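Local coordinates for putative exported protein (Bacteroides fragilis, PDB 4RAA) that is of unknown function but is probably exported and folds as a six-bladed beta-propeller, at residues Trp144-Tyr149 / Met173-Lys178; Asn195-Thr200 / Ile206-Thr211; Leu89-Val94 / Pro185-Tyr190. One frame throughout, in Å; residues are numbered along the deposited sequence.

How the contacts relate
Contacts 1 and 2 lie in successive blades of a six-bladed beta-propeller, and contact 3 ties the second of these blades to an earlier one; the centres are 14 to 16 Å apart. The protein's function is unknown, so the contacts can be related only through the fold. Contact 1 belongs to the four-stranded blade 134-174, contact 2 is the hairpin at the heart of the next blade, and contact 3 sits nearest the middle, its centre about 7 Å from that of the chain. Strand 189-192 of contact 3 is the sheet neighbour of strand 195-200 of contact 2: F197 N lies 2.7 Å from Y190 O, a probable hydrogen bond. Selenomethionine M173 joins contacts 1 and 2 across the blade interface, its CE 3.5 Å from T200 CG2. Contact 1 meets contact 3 through N145 ND2 and M188 CE, also 3.5 Å apart.

Contact 1: Trp144-Tyr149 / Met173-Lys178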
loop_
_atom_site.group_PDB
_atom_site.type_symbol
_atom_site.label_atom_id
_atom_site.label_comp_id
_atom_site.label_asym_id
_atom_site.label_seq_id
_atom_site.Cartn_x
_atom_site.Cartn_y
_atom_site.Cartn_z
ATOM N N TRP A 144 8.690 0.134 -13.828
ATOM C CA TRP A 144 8.119 1.487 -13.792
ATOM C C TRP A 144 9.057 2.428 -14.547
ATOM O O TRP A 144 10.264 2.152 -14.638
ATOM C CB TRP A 144 8.074 2.031 -12.363
ATOM C CG TRP A 144 7.400 1.224 -11.333
ATOM C CD1 TRP A 144 7.896 0.118 -10.694
ATOM C CD2 TRP A 144 6.156 1.523 -10.712
ATOM N NE1 TRP A 144 7.006 -0.319 -9.747
ATOM C CE2 TRP A 144 5.930 0.526 -9.732
ATOM C CE3 TRP A 144 5.195 2.529 -10.898
ATOM C CZ2 TRP A 144 4.783 0.502 -8.942
ATOM C CZ3 TRP A 144 4.046 2.509 -10.118
ATOM C CH2 TRP A 144 3.850 1.494 -9.139
ATOM N N ASN A 145 8.513 3.541 -15.047
ATOM C CA ASN A 145 9.329 4.580 -15.668
ATOM C C ASN A 145 9.658 5.596 -14.573
ATOM O O ASN A 145 8.915 5.700 -13.598
ATOM C CB ASN A 145 8.644 5.216 -16.903
ATOM C CG ASN A 145 7.534 6.216 -16.552
ATOM O OD1 ASN A 145 6.644 5.939 -15.746
ATOM N ND2 ASN A 145 7.565 7.369 -17.196
ATOM N N SER A 146 10.772 6.316 -14.730
ATOM C CA SER A 146 11.221 7.354 -13.777
ATOM C C SER A 146 10.992 8.771 -14.316
ATOM O O SER A 146 11.721 9.206 -15.204
ATOM C CB SER A 146 12.714 7.171 -13.451
ATOM O OG SER A 146 13.262 8.318 -12.802
ATOM N N ARG A 147 10.012 9.486 -13.757
ATOM C CA ARG A 147 9.725 10.891 -14.124
ATOM C C ARG A 147 10.369 11.887 -13.128
ATOM O O ARG A 147 9.720 12.852 -12.698
ATOM C CB ARG A 147 8.208 11.132 -14.252
ATOM C CG ARG A 147 7.541 10.297 -15.329
ATOM C CD ARG A 147 6.190 10.845 -15.781
ATOM N NE ARG A 147 6.298 12.087 -16.575
ATOM C CZ ARG A 147 6.137 13.347 -16.137
ATOM N NH1 ARG A 147 5.835 13.619 -14.859
ATOM N NH2 ARG A 147 6.273 14.367 -16.999
ATOM N N GLU A 148 11.642 11.659 -12.782
ATOM C CA GLU A 148 12.395 12.521 -11.865
ATOM C C GLU A 148 13.626 13.122 -12.552
ATOM O O GLU A 148 14.231 12.497 -13.425
ATOM C CB GLU A 148 12.817 11.769 -10.593
ATOM C CG GLU A 148 11.649 11.365 -9.700
ATOM C CD GLU A 148 12.024 10.960 -8.273
ATOM O OE1 GLU A 148 13.209 11.060 -7.872
ATOM O OE2 GLU A 148 11.101 10.554 -7.530
ATOM N N TYR A 149 13.977 14.336 -12.121
ATOM C CA TYR A 149 15.123 15.126 -12.644
ATOM C C TYR A 149 15.919 15.895 -11.551
ATOM O O TYR A 149 16.810 16.688 -11.874
ATOM C CB TYR A 149 14.601 16.107 -13.715
ATOM C CG TYR A 149 13.407 16.912 -13.263
ATOM C CD1 TYR A 149 12.106 16.399 -13.399
ATOM C CD2 TYR A 149 13.562 18.173 -12.668
ATOM C CE1 TYR A 149 10.991 17.120 -12.967
ATOM C CE2 TYR A 149 12.452 18.909 -12.238
ATOM C CZ TYR A 149 11.167 18.380 -12.392
ATOM O OH TYR A 149 10.065 19.088 -11.978
HETATM N N MSE A 173 18.683 1.756 -17.565
HETATM C CA MSE A 173 18.935 2.762 -18.613
HETATM C C MSE A 173 19.349 4.134 -18.142
HETATM O O MSE A 173 18.538 4.895 -17.617
HETATM C CB MSE A 173 17.784 2.892 -19.604
HETATM C CG MSE A 173 17.930 1.754 -20.597
HETATM SE SE MSE A 173 16.209 1.519 -21.466
HETATM C CE MSE A 173 16.535 3.019 -22.676
ATOM N N ASN A 174 20.615 4.461 -18.405
ATOM C CA ASN A 174 21.216 5.734 -18.033
ATOM C C ASN A 174 20.566 6.909 -18.790
ATOM O O ASN A 174 20.386 6.821 -20.004
ATOM C CB ASN A 174 22.719 5.691 -18.334
ATOM C CG ASN A 174 23.466 6.826 -17.687
ATOM O OD1 ASN A 174 24.016 7.692 -18.373
ATOM N ND2 ASN A 174 23.457 6.860 -16.351
ATOM N N LYS A 175 20.212 7.969 -18.057
ATOM C CA LYS A 175 19.557 9.180 -18.593
ATOM C C LYS A 175 20.531 10.361 -18.524
ATOM O O LYS A 175 20.758 10.924 -17.445
ATOM C CB LYS A 175 18.275 9.463 -17.800
ATOM C CG LYS A 175 17.501 10.732 -18.176
ATOM C CD LYS A 175 16.063 10.715 -17.662
ATOM C CE LYS A 175 15.977 10.810 -16.148
ATOM N NZ LYS A 175 14.646 10.515 -15.543
ATOM N N GLU A 176 21.101 10.725 -19.675
ATOM C CA GLU A 176 22.095 11.802 -19.756
ATOM C C GLU A 176 21.434 13.174 -19.706
ATOM O O GLU A 176 21.810 14.018 -18.893
ATOM C CB GLU A 176 22.935 11.687 -21.029
ATOM C CG GLU A 176 23.655 10.355 -21.185
ATOM C CD GLU A 176 24.632 10.333 -22.356
ATOM O OE1 GLU A 176 25.479 11.255 -22.461
ATOM O OE2 GLU A 176 24.581 9.366 -23.152
ATOM N N PHE A 177 20.469 13.394 -20.597
ATOM C CA PHE A 177 19.720 14.651 -20.647
ATOM C C PHE A 177 18.622 14.584 -19.596
ATOM O O PHE A 177 17.734 13.725 -19.694
ATOM C CB PHE A 177 19.103 14.896 -22.026
ATOM C CG PHE A 177 18.311 16.164 -22.095
ATOM C CD1 PHE A 177 18.960 17.400 -22.091
ATOM C CD2 PHE A 177 16.921 16.134 -22.112
ATOM C CE1 PHE A 177 18.237 18.583 -22.120
ATOM C CE2 PHE A 177 16.191 17.313 -22.151
ATOM C CZ PHE A 177 16.847 18.541 -22.161
ATOM N N LYS A 178 18.696 15.476 -18.601
ATOM C CA LYS A 178 17.716 15.545 -17.510
ATOM C C LYS A 178 16.936 16.849 -17.592
ATOM O O LYS A 178 17.533 17.922 -17.731
ATOM C CB LYS A 178 18.390 15.423 -16.142
ATOM C CG LYS A 178 19.067 14.077 -15.897
ATOM C CD LYS A 178 19.427 13.859 -14.429
ATOM C CE LYS A 178 20.464 14.842 -13.898
ATOM N NZ LYS A 178 20.753 14.597 -12.456
#
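K175 reaches across to the backbone of E148 with its ammonium group: NZ donates a hydrogen bond to E148 O at 2.9 Å. The nitrogen approaches in the plane of that carbonyl, with a C=O...N angle of 158°. S146 O is close as well, 3.2 Å from K175 NZ, while the S146 hydroxyl is bonded to L154 O. The lysine leaves its backbone extended, CG anti to N (chi1 177°), and a turn at chi3 (68°) brings NZ in among the carbonyls. F157 O accepts a second hydrogen bond from it. These residues lie where one blade of the propeller gives way to loops: strands 142-145 and 168-174 flank strand 157-162 in a four-stranded antiparallel sheet, and K175 passes beside strand 157-162, touching Y158, so that its NZ ends at the loop carbonyl of E148. Farther along, Y149 and K178 each lose surface to the opposite segment without close contact. Y149 CB and K178 C stand 4.6 Å apart, and the tyrosine ring leads away from the other segment. The K178 ammonium is engaged in a salt bridge with D156, while the E148 carboxylate leads away from 173-178 and is hydrogen-bonded through OE1 to S152 OG.

Contact 2: Asn195-Thr200 / Ile206-Thr211; sequences NVFAYT and IYRVGT
F197 and R208 pack against each other on one face of the sheet, where they form an antiparallel non-hydrogen-bonded pair. The aliphatic part of the arginine lies obliquely against the ring: R208 CB is 3.5 Å from F197 CE2, and R208 CG makes an off-centre CH-pi contact, 4.1 Å from the ring centroid. I206 CG2 reaches F197 CB at 3.8 Å, from the other side of the ring plane to R208 CG. This is the beta hairpin 195-200/203-210, the middle pair of strands of one propeller blade, bounded by strand 189-192 on one flank and 213-222 on the other. A198 and Y207 form the hydrogen-bonded pair, A198 N to Y207 O at 2.9 Å and Y207 N to A198 O at 3.0 Å, and V209 N adds a third bond to V196 O. On the opposite face, A198 CB meets V209 CG2. Packing thins toward the exposed N195, whose ND2 makes a van der Waals contact with the aliphatic R208 CD at 3.7 Å, amide and guanidinium planes 26° apart. The R208 chain bends at chi3 (78°); its guanidinium plane stands 76° from that of the F197 ring, and NH2 forms a salt bridge with E213.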
loop_
_atom_site.group_PDB
_atom_site.type_symbol
_atom_site.label_atom_id
_atom_site.label_comp_id
_atom_site.label_asym_id
_atom_site.label_seq_id
_atom_site.Cartn_x
_atom_site.Cartn_y
_atom_site.Cartn_z
ATOM N N ASN A 195 7.540 -11.149 -22.668
ATOM C CA ASN A 195 8.608 -10.143 -22.619
ATOM C C ASN A 195 8.098 -8.704 -22.593
ATOM O O ASN A 195 7.128 -8.357 -23.280
ATOM C CB ASN A 195 9.579 -10.303 -23.796
ATOM C CG ASN A 195 10.396 -11.573 -23.710
ATOM O OD1 ASN A 195 10.341 -12.408 -24.607
ATOM N ND2 ASN A 195 11.146 -11.742 -22.614
ATOM N N VAL A 196 8.794 -7.886 -21.805
ATOM C CA VAL A 196 8.489 -6.483 -21.615
ATOM C C VAL A 196 9.578 -5.678 -22.323
ATOM O O VAL A 196 10.761 -5.949 -22.168
ATOM C CB VAL A 196 8.428 -6.126 -20.120
ATOM C CG1 VAL A 196 7.844 -4.727 -19.927
ATOM C CG2 VAL A 196 7.581 -7.153 -19.375
ATOM N N PHE A 197 9.154 -4.688 -23.100
ATOM C CA PHE A 197 10.052 -3.832 -23.863
ATOM C C PHE A 197 9.874 -2.387 -23.438
ATOM O O PHE A 197 8.826 -2.026 -22.908
ATOM C CB PHE A 197 9.779 -4.004 -25.350
ATOM C CG PHE A 197 10.015 -5.399 -25.837
ATOM C CD1 PHE A 197 9.043 -6.384 -25.661
ATOM C CD2 PHE A 197 11.214 -5.743 -26.456
ATOM C CE1 PHE A 197 9.262 -7.687 -26.093
ATOM C CE2 PHE A 197 11.440 -7.047 -26.892
ATOM C CZ PHE A 197 10.463 -8.020 -26.713
ATOM N N ALA A 198 10.904 -1.576 -23.665
ATOM C CA ALA A 198 10.895 -0.155 -23.282
ATOM C C ALA A 198 11.749 0.698 -24.222
ATOM O O ALA A 198 12.623 0.164 -24.918
ATOM C CB ALA A 198 11.358 0.004 -21.836
ATOM N N TYR A 199 11.481 2.007 -24.248
ATOM C CA TYR A 199 12.227 2.950 -25.100
ATOM C C TYR A 199 12.122 4.404 -24.645
ATOM O O TYR A 199 11.174 4.774 -23.944
ATOM C CB TYR A 199 11.786 2.823 -26.562
ATOM C CG TYR A 199 10.331 3.126 -26.817
ATOM C CD1 TYR A 199 9.354 2.137 -26.700
ATOM C CD2 TYR A 199 9.924 4.411 -27.195
ATOM C CE1 TYR A 199 8.010 2.426 -26.940
ATOM C CE2 TYR A 199 8.585 4.714 -27.437
ATOM C CZ TYR A 199 7.633 3.720 -27.313
ATOM O OH TYR A 199 6.325 4.032 -27.559
ATOM N N THR A 200 13.086 5.218 -25.089
ATOM C CA THR A 200 13.210 6.629 -24.697
ATOM C C THR A 200 13.108 7.569 -25.897
ATOM O O THR A 200 13.316 7.135 -27.035
ATOM C CB THR A 200 14.546 6.873 -23.978
ATOM O OG1 THR A 200 15.629 6.637 -24.875
ATOM C CG2 THR A 200 14.683 5.964 -22.762
ATOM N N ILE A 206 14.687 -0.118 -29.182
ATOM C CA ILE A 206 13.726 -0.764 -28.288
ATOM C C ILE A 206 14.504 -1.848 -27.560
ATOM O O ILE A 206 15.122 -2.705 -28.205
ATOM C CB ILE A 206 12.518 -1.329 -29.051
ATOM C CG1 ILE A 206 11.675 -0.144 -29.513
ATOM C CG2 ILE A 206 11.685 -2.255 -28.156
ATOM C CD1 ILE A 206 10.556 -0.489 -30.445
ATOM N N TYR A 207 14.454 -1.798 -26.227
ATOM C CA TYR A 207 15.166 -2.734 -25.359
ATOM C C TYR A 207 14.186 -3.686 -24.695
ATOM O O TYR A 207 13.141 -3.261 -24.247
ATOM C CB TYR A 207 15.937 -1.968 -24.272
ATOM C CG TYR A 207 16.969 -0.990 -24.797
ATOM C CD1 TYR A 207 16.615 0.334 -25.096
ATOM C CD2 TYR A 207 18.304 -1.376 -24.989
ATOM C CE1 TYR A 207 17.556 1.241 -25.575
ATOM C CE2 TYR A 207 19.254 -0.476 -25.469
ATOM C CZ TYR A 207 18.875 0.826 -25.758
ATOM O OH TYR A 207 19.795 1.711 -26.231
ATOM N N ARG A 208 14.537 -4.971 -24.654
ATOM C CA ARG A 208 13.769 -5.999 -23.944
ATOM C C ARG A 208 14.310 -5.885 -22.528
ATOM O O ARG A 208 15.502 -6.090 -22.329
ATOM C CB ARG A 208 14.064 -7.380 -24.530
ATOM C CG ARG A 208 13.178 -8.515 -24.036
ATOM C CD ARG A 208 13.712 -9.842 -24.554
ATOM N NE ARG A 208 14.858 -10.269 -23.759
ATOM C CZ ARG A 208 15.850 -11.079 -24.161
ATOM N NH1 ARG A 208 15.931 -11.566 -25.409
ATOM N NH2 ARG A 208 16.815 -11.379 -23.290
ATOM N N VAL A 209 13.463 -5.509 -21.568
ATOM C CA VAL A 209 13.890 -5.289 -20.170
ATOM C C VAL A 209 13.371 -6.357 -19.219
ATOM O O VAL A 209 12.162 -6.536 -19.102
ATOM C CB VAL A 209 13.409 -3.921 -19.621
ATOM C CG1 VAL A 209 13.923 -3.694 -18.186
ATOM C CG2 VAL A 209 13.830 -2.781 -20.554
ATOM N N GLY A 210 14.300 -7.035 -18.542
ATOM C CA GLY A 210 14.004 -8.017 -17.486
ATOM C C GLY A 210 14.581 -7.492 -16.177
ATOM O O GLY A 210 15.094 -6.368 -16.133
ATOM N N THR A 211 14.507 -8.290 -15.112
ATOM C CA THR A 211 15.055 -7.889 -13.806
ATOM C C THR A 211 16.587 -7.687 -13.840
ATOM O O THR A 211 17.074 -6.718 -13.263
ATOM C CB THR A 211 14.642 -8.874 -12.683
ATOM O OG1 THR A 211 13.215 -8.925 -12.605
ATOM C CG2 THR A 211 15.191 -8.451 -11.319
#

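Contact 3: Leu89-Val94 / Pro185-Tyr190; sequences LSSFFV and PSQMIY
S90 borders the contact and S91 makes it, through its hydroxyl and the Q187 amide. The contact spans the middle of the beta-propeller: 85-94 and 189-192 are the inner strands of two blades that are not consecutive along the chain, with the blade 134-174 between them in sequence, and Q187 sits in the loop leading into the second. S90 and S91 both pair with I104 through their backbones, consistent with a bulge here, and the S90 hydroxyl is hydrogen-bonded to S132 O. At S91 the side chain turns to the partner segment. Its OG, set anti to the backbone N (chi1 -175°), donates to Q187 OE1 at 2.6 Å, arriving in the plane of the amide carbonyl on a lone pair, with a C=O...O angle of 128°. Q187, its CG likewise anti to the backbone N, bends at chi2 (77°), which brings its amide toward S91. Both residues are buried, S91 resting also on L45 and Q187 on R47, C133 and I310. Beyond S91 the strand leaves the contact: F92 turns away onto L45, L54 and L56, and F93 packs on Y100 and A102. What holds the glutamine amide is then shared between its two ends, for while OE1 receives the serine, Q187 NE2 donates to I189 O at 3.2 Å, that oxygen lying somewhat out of the amide plane.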
loop_
_atom_site.group_PDB
_atom_site.type_symbol
_atom_site.label_atom_id
_atom_site.label_comp_id
_atom_site.label_asym_id
_atom_site.label_seq_id
_atom_site.Cartn_x
_atom_site.Cartn_y
_atom_site.Cartn_z
ATOM N N LEU A 89 -5.674 9.616 -14.362
ATOM C CA LEU A 89 -5.046 8.362 -14.732
ATOM C C LEU A 89 -4.122 8.529 -15.934
ATOM O O LEU A 89 -4.516 9.101 -16.942
ATOM C CB LEU A 89 -6.117 7.295 -15.041
ATOM C CG LEU A 89 -6.591 6.389 -13.901
ATOM C CD1 LEU A 89 -6.709 7.110 -12.582
ATOM C CD2 LEU A 89 -7.894 5.683 -14.273
ATOM N N SER A 90 -2.898 8.028 -15.800
ATOM C CA SER A 90 -1.900 8.002 -16.864
ATOM C C SER A 90 -1.772 6.616 -17.489
ATOM O O SER A 90 -1.432 6.511 -18.659
ATOM C CB SER A 90 -0.542 8.414 -16.308
ATOM O OG SER A 90 -0.219 7.610 -15.192
ATOM N N SER A 91 -2.018 5.561 -16.717
ATOM C CA SER A 91 -1.872 4.187 -17.200
ATOM C C SER A 91 -2.510 3.155 -16.256
ATOM O O SER A 91 -2.999 3.491 -15.180
ATOM C CB SER A 91 -0.374 3.851 -17.343
ATOM O OG SER A 91 -0.188 2.579 -17.916
ATOM N N PHE A 92 -2.512 1.900 -16.699
ATOM C CA PHE A 92 -2.952 0.761 -15.884
ATOM C C PHE A 92 -2.345 -0.546 -16.423
ATOM O O PHE A 92 -1.719 -0.558 -17.476
ATOM C CB PHE A 92 -4.490 0.679 -15.814
ATOM C CG PHE A 92 -5.145 0.356 -17.133
ATOM C CD1 PHE A 92 -5.429 1.361 -18.054
ATOM C CD2 PHE A 92 -5.465 -0.967 -17.468
ATOM C CE1 PHE A 92 -6.021 1.059 -19.279
ATOM C CE2 PHE A 92 -6.051 -1.271 -18.694
ATOM C CZ PHE A 92 -6.335 -0.255 -19.601
ATOM N N PHE A 93 -2.515 -1.633 -15.685
ATOM C CA PHE A 93 -2.056 -2.957 -16.141
ATOM C C PHE A 93 -2.835 -4.052 -15.443
ATOM O O PHE A 93 -3.471 -3.804 -14.419
ATOM C CB PHE A 93 -0.528 -3.150 -15.988
ATOM C CG PHE A 93 -0.040 -3.224 -14.558
ATOM C CD1 PHE A 93 0.255 -2.059 -13.836
ATOM C CD2 PHE A 93 0.165 -4.469 -13.934
ATOM C CE1 PHE A 93 0.721 -2.135 -12.521
ATOM C CE2 PHE A 93 0.623 -4.543 -12.621
ATOM C CZ PHE A 93 0.896 -3.379 -11.912
ATOM N N VAL A 94 -2.802 -5.240 -16.037
ATOM C CA VAL A 94 -3.469 -6.428 -15.512
ATOM C C VAL A 94 -2.325 -7.317 -15.054
ATOM O O VAL A 94 -1.356 -7.473 -15.803
ATOM C CB VAL A 94 -4.302 -7.118 -16.622
ATOM C CG1 VAL A 94 -4.962 -8.403 -16.113
ATOM C CG2 VAL A 94 -5.340 -6.144 -17.184
ATOM N N PRO A 185 5.929 9.715 -25.909
ATOM C CA PRO A 185 4.581 9.324 -25.451
ATOM C C PRO A 185 4.558 9.087 -23.953
ATOM O O PRO A 185 5.618 8.924 -23.339
ATOM C CB PRO A 185 4.325 8.013 -26.183
ATOM C CG PRO A 185 5.683 7.433 -26.350
ATOM C CD PRO A 185 6.602 8.598 -26.593
ATOM N N SER A 186 3.359 9.081 -23.379
ATOM C CA SER A 186 3.176 8.860 -21.932
ATOM C C SER A 186 3.391 7.391 -21.546
ATOM O O SER A 186 3.908 7.112 -20.469
ATOM C CB SER A 186 1.796 9.333 -21.485
ATOM O OG SER A 186 0.802 8.661 -22.217
ATOM N N GLN A 187 2.966 6.477 -22.424
ATOM C CA GLN A 187 3.139 5.021 -22.266
ATOM C C GLN A 187 4.313 4.611 -23.192
ATOM O O GLN A 187 4.161 4.590 -24.415
ATOM C CB GLN A 187 1.826 4.307 -22.661
ATOM C CG GLN A 187 1.748 2.802 -22.426
ATOM C CD GLN A 187 1.516 2.415 -20.983
ATOM O OE1 GLN A 187 0.932 3.173 -20.205
ATOM N NE2 GLN A 187 1.952 1.205 -20.621
HETATM N N MSE A 188 5.461 4.272 -22.608
HETATM C CA MSE A 188 6.694 3.889 -23.361
HETATM C C MSE A 188 7.247 2.557 -22.889
HETATM O O MSE A 188 8.459 2.302 -22.925
HETATM C CB MSE A 188 7.706 5.049 -23.371
HETATM C CG MSE A 188 8.608 5.274 -22.139
HETATM SE SE MSE A 188 7.594 5.439 -20.467
HETATM C CE MSE A 188 7.108 7.336 -20.619
ATOM N N ILE A 189 6.328 1.691 -22.463
ATOM C CA ILE A 189 6.616 0.346 -21.994
ATOM C C ILE A 189 5.474 -0.522 -22.516
ATOM O O ILE A 189 4.297 -0.111 -22.413
ATOM C CB ILE A 189 6.616 0.242 -20.455
ATOM C CG1 ILE A 189 7.360 1.408 -19.798
ATOM C CG2 ILE A 189 7.246 -1.077 -20.018
ATOM C CD1 ILE A 189 7.358 1.340 -18.284
ATOM N N TYR A 190 5.809 -1.692 -23.070
ATOM C CA TYR A 190 4.804 -2.636 -23.590
ATOM C C TYR A 190 5.262 -4.097 -23.550
ATOM O O TYR A 190 6.451 -4.395 -23.324
ATOM C CB TYR A 190 4.362 -2.239 -25.013
ATOM C CG TYR A 190 5.434 -2.287 -26.088
ATOM C CD1 TYR A 190 5.799 -3.501 -26.675
ATOM C CD2 TYR A 190 6.053 -1.112 -26.562
ATOM C CE1 TYR A 190 6.769 -3.569 -27.664
ATOM C CE2 TYR A 190 7.027 -1.169 -27.567
ATOM C CZ TYR A 190 7.375 -2.410 -28.113
ATOM O OH TYR A 190 8.320 -2.537 -29.098
#